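Local coordinates for iron aquisition yersiniabactin synthesis enzyme, YbtT (Escherichia coli, PDB 6BA9), which acts as a low-specificity type II thioesterase that maintains production of the metallophore yersiniabactin by its NRPS/PKS assembly line, at residues Pro8-Asn13 with Leu38-Leu43; Ala15-Cys20 with Leu85-Ala90. The protein carries 1 engineered substitution. All blocks are in the same frame, centred on the assembly; numbering follows the deposited sequence.

Contact 1 of 2, residues Pro8-Asn13 with Leu38-Leu43; sequences PARNGN and LADCAL
D40 OD1 is gripped by the NE-H of R10 and by a water. The NE bond is a salt bridge, NE to OD1 2.9 Å and nearly straight at 174°. OD1 lies in the guanidinium plane, at the edge of that group. The approach to the acid is different: NE meets OD1 from above the carboxylate plane, and the two planes stand 71° apart. The water also accepts from R10 NH2. The second oxygen, D40 OD2, accepts a bond from N11 ND2 at 3.0 Å, from the same side of the carboxylate plane as R10 NE. A second water donates to OD2. The D40 backbone takes part as well, for R10 N donates to D40 O at 2.9 Å. R10 CG sits between its own backbone N and carbonyl carbon (chi1 70°), and the extended chain crosses D40 at about a right angle and brings NE to OD1. N13 lays its CB on D40 CB at 3.8 Å, while its OD1 bonds to the backbone N of A15. Beside these polar groups A9 CB rests near A42 CB at 4.2 Å. The bonds and salt bridge probably limit rotation of the carboxylate. R10 to N13 form a type I' beta turn, closed by N13 N to R10 O. This tight turn lies in the loop between strands 3-7 and 16-20, docked beside the start of strand 42-46.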
# COMPACT_ATOMS: atom_id res chain seq x y z
N PRO A 8 7.88 -3.42 -17.21
CA PRO A 8 9.21 -4.01 -17.21
C PRO A 8 10.24 -2.91 -16.98
O PRO A 8 9.99 -1.73 -17.22
CB PRO A 8 9.32 -4.55 -18.64
CG PRO A 8 8.60 -3.51 -19.43
CD PRO A 8 7.45 -3.05 -18.58
N ALA A 9 11.41 -3.32 -16.49
CA ALA A 9 12.50 -2.37 -16.39
C ALA A 9 12.87 -1.89 -17.79
O ALA A 9 12.74 -2.63 -18.77
CB ALA A 9 13.71 -3.02 -15.73
N ARG A 10 13.32 -0.65 -17.88
CA ARG A 10 13.81 -0.15 -19.16
C ARG A 10 15.06 0.69 -18.95
O ARG A 10 15.45 1.05 -17.83
CB ARG A 10 12.75 0.65 -19.93
CG ARG A 10 12.41 1.98 -19.31
CD ARG A 10 11.39 2.72 -20.15
NE ARG A 10 11.09 4.04 -19.64
CZ ARG A 10 10.08 4.79 -20.07
NH1 ARG A 10 9.27 4.33 -21.02
NH2 ARG A 10 9.86 5.99 -19.56
N ASN A 11 15.70 1.00 -20.08
CA ASN A 11 16.87 1.87 -20.12
C ASN A 11 18.03 1.35 -19.27
O ASN A 11 18.81 2.13 -18.76
CB ASN A 11 16.52 3.31 -19.75
CG ASN A 11 15.57 3.95 -20.73
OD1 ASN A 11 15.49 3.53 -21.88
ND2 ASN A 11 14.84 4.95 -20.28
N GLY A 12 18.13 0.02 -19.14
CA GLY A 12 19.16 -0.60 -18.34
C GLY A 12 18.96 -0.52 -16.84
O GLY A 12 19.83 -0.99 -16.09
N ASN A 13 17.86 0.04 -16.37
CA ASN A 13 17.63 0.17 -14.94
C ASN A 13 17.44 -1.22 -14.33
O ASN A 13 16.89 -2.12 -14.96
CB ASN A 13 16.38 1.01 -14.69
CG ASN A 13 16.32 1.53 -13.30
OD1 ASN A 13 15.83 0.85 -12.39
ND2 ASN A 13 16.79 2.76 -13.11
N LEU A 38 6.19 5.60 -16.12
CA LEU A 38 6.59 6.90 -15.61
C LEU A 38 7.96 6.91 -14.93
O LEU A 38 8.41 7.98 -14.49
CB LEU A 38 5.53 7.43 -14.65
CG LEU A 38 4.16 7.62 -15.30
CD1 LEU A 38 3.08 7.98 -14.31
CD2 LEU A 38 4.24 8.73 -16.36
N ALA A 39 8.62 5.77 -14.85
CA ALA A 39 9.98 5.67 -14.33
C ALA A 39 10.56 4.39 -14.90
O ALA A 39 9.83 3.52 -15.36
CB ALA A 39 10.01 5.63 -12.79
N ASP A 40 11.89 4.28 -14.86
CA ASP A 40 12.56 3.20 -15.58
C ASP A 40 12.63 1.87 -14.81
O ASP A 40 13.02 0.85 -15.39
CB ASP A 40 13.97 3.64 -15.96
CG ASP A 40 13.97 4.73 -17.04
OD1 ASP A 40 12.91 5.02 -17.63
OD2 ASP A 40 15.05 5.29 -17.26
N CYS A 41 12.26 1.85 -13.53
CA CYS A 41 12.28 0.62 -12.76
C CYS A 41 11.20 -0.32 -13.27
O CYS A 41 10.19 0.10 -13.82
CB CYS A 41 11.99 0.93 -11.29
SG CYS A 41 10.48 1.89 -10.99
N ALA A 42 11.41 -1.62 -13.04
CA ALA A 42 10.31 -2.56 -13.08
C ALA A 42 9.31 -2.18 -12.00
O ALA A 42 9.69 -1.62 -10.96
CB ALA A 42 10.81 -3.99 -12.86
N LEU A 43 8.03 -2.42 -12.27
CA LEU A 43 6.95 -2.12 -11.35
C LEU A 43 6.01 -3.31 -11.30
O LEU A 43 5.53 -3.78 -12.33
CB LEU A 43 6.14 -0.91 -11.81
CG LEU A 43 4.88 -0.56 -11.01
CD1 LEU A 43 5.20 -0.18 -9.56
CD2 LEU A 43 4.14 0.59 -11.67
O HOH W 1 11.94 7.37 -18.26
O HOH W 2 17.40 4.34 -16.14

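Contact 2 of 2, residues Ala15-Cys20 with Leu85-Ala90; sequences AHLVMC and LLAGHA. Engineered in segment 85-90: A90 (natural residue Ser).
L17 CD1 fits between L85 CB, at 3.7 Å, and A87 CB, at 3.9 Å. With CG anti to the backbone N (chi1 174°), the L17 side chain leans across to the neighbouring strand and crosses L85 obliquely. M19 follows on the same face of the sheet. Its SD lies against the small methyl of A87, SD to CB 3.8 Å. A bend at chi2 (70°) carries CE onward to H89 CB, also 3.8 Å away, and the two side chains run side by side. A87 is thus a low point, touched by L17 on one flank and M19 on the other. The other face carries V18, L86 and C20. L86 CD2 reaches V18 CB at 4.1 Å. G88, which has no side chain, pairs with C20; the strands come close here, C20 CA to G88 CA 4.4 Å, and G88 CA makes a CA-H...O contact with C20 O. The backbones form a parallel ladder, with L17 paired to L85, V18 to L86 and M19 to A87. Four sound bonds alternate along it, such as V18 N to L85 O at 2.9 Å, and a fifth, H89 N to C20 O, is weak. H89 turns its ring away to S116 and H226, with Y228 edge-to-face. Engineered A90, serine in the natural sequence, is the N-cap of helix 91-105. Strand 84-89, the sharp turn at A90 (phi 58°) and that helix match the nucleophile elbow of alpha/beta-hydrolases, probably the seat of the natural serine. Helix 91-105 covers L86, helix 245-248 covers L85, and strand 42-46 flanks strand 16-20.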
# COMPACT_ATOMS: atom_id res chain seq x y z
N ALA A 15 16.31 -1.52 -10.85
CA ALA A 15 15.47 -1.45 -9.67
C ALA A 15 14.11 -2.10 -9.94
O ALA A 15 13.65 -2.21 -11.07
CB ALA A 15 15.26 -0.00 -9.25
N HIS A 16 13.48 -2.55 -8.85
CA HIS A 16 12.15 -3.16 -8.89
C HIS A 16 11.32 -2.55 -7.78
O HIS A 16 11.67 -2.67 -6.60
CB HIS A 16 12.25 -4.68 -8.74
CG HIS A 16 10.96 -5.40 -8.99
ND1 HIS A 16 10.88 -6.78 -8.93
CD2 HIS A 16 9.71 -4.97 -9.28
CE1 HIS A 16 9.64 -7.16 -9.19
NE2 HIS A 16 8.92 -6.08 -9.44
N LEU A 17 10.26 -1.84 -8.16
CA LEU A 17 9.32 -1.22 -7.24
C LEU A 17 8.08 -2.11 -7.14
O LEU A 17 7.48 -2.47 -8.15
CB LEU A 17 8.95 0.18 -7.74
CG LEU A 17 7.88 0.98 -7.02
CD1 LEU A 17 8.26 1.29 -5.60
CD2 LEU A 17 7.62 2.28 -7.78
N VAL A 18 7.73 -2.49 -5.91
CA VAL A 18 6.59 -3.36 -5.61
C VAL A 18 5.57 -2.55 -4.82
O VAL A 18 5.88 -2.03 -3.74
CB VAL A 18 7.05 -4.59 -4.81
CG1 VAL A 18 5.86 -5.46 -4.38
CG2 VAL A 18 8.01 -5.43 -5.64
N MET A 19 4.36 -2.42 -5.37
CA MET A 19 3.32 -1.58 -4.81
C MET A 19 2.23 -2.41 -4.15
O MET A 19 1.61 -3.26 -4.81
CB MET A 19 2.69 -0.72 -5.91
CG MET A 19 1.53 0.14 -5.43
SD MET A 19 2.09 1.47 -4.37
CE MET A 19 0.52 2.23 -4.01
N CYS A 20 1.91 -2.09 -2.90
CA CYS A 20 0.82 -2.69 -2.14
C CYS A 20 -0.41 -1.79 -2.23
O CYS A 20 -0.32 -0.58 -1.92
CB CYS A 20 1.24 -2.85 -0.68
SG CYS A 20 2.59 -4.03 -0.47
N LEU A 85 12.47 -1.68 -3.98
CA LEU A 85 11.70 -0.62 -3.34
C LEU A 85 10.31 -1.14 -3.02
O LEU A 85 9.63 -1.67 -3.90
CB LEU A 85 11.61 0.60 -4.26
CG LEU A 85 12.94 1.22 -4.70
CD1 LEU A 85 12.70 2.28 -5.76
CD2 LEU A 85 13.65 1.83 -3.52
N LEU A 86 9.89 -1.01 -1.76
CA LEU A 86 8.55 -1.41 -1.34
C LEU A 86 7.72 -0.16 -1.11
O LEU A 86 8.17 0.75 -0.42
CB LEU A 86 8.60 -2.18 -0.03
CG LEU A 86 9.06 -3.62 -0.13
CD1 LEU A 86 9.38 -4.15 1.27
CD2 LEU A 86 7.97 -4.45 -0.77
N ALA A 87 6.52 -0.11 -1.69
CA ALA A 87 5.63 1.02 -1.54
C ALA A 87 4.22 0.53 -1.20
O ALA A 87 3.83 -0.58 -1.57
CB ALA A 87 5.55 1.84 -2.82
N GLY A 88 3.46 1.36 -0.51
CA GLY A 88 2.06 1.06 -0.27
C GLY A 88 1.28 2.31 0.06
O GLY A 88 1.84 3.26 0.62
N HIS A 89 -0.00 2.30 -0.28
CA HIS A 89 -0.92 3.41 -0.01
C HIS A 89 -2.03 2.92 0.91
O HIS A 89 -2.65 1.87 0.64
CB HIS A 89 -1.52 3.94 -1.31
CG HIS A 89 -2.31 5.19 -1.14
ND1 HIS A 89 -1.74 6.41 -0.81
CD2 HIS A 89 -3.65 5.42 -1.26
CE1 HIS A 89 -2.69 7.33 -0.77
NE2 HIS A 89 -3.85 6.76 -1.02
N ALA A 90 -2.30 3.67 1.96
CA ALA A 90 -3.37 3.37 2.92
C ALA A 90 -3.12 1.98 3.50
O ALA A 90 -2.01 1.75 4.02
CB ALA A 90 -4.74 3.64 2.30

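The two contacts have their centres 14 Å apart and meet in one mixed sheet. Along the chain their segments alternate: 8-13, 15-20, 38-43, then 85-90. Segment 8-13 leads almost directly into 15-20, so the turn of contact 1 precedes the first strand of contact 2. Strands 42-46 and 16-20 are neighbours, and probable hydrogen bonds join A42 to A15 and L17. The order continues from 16-20 to 84-89. The centre of contact 1 lies about 20 Å from the centre of the chain, and the contact is partly buried; that of contact 2, which is buried, lies about 7 Å from it. Together they link a peripheral loop to the central sheet of this alpha/beta-hydrolase fold.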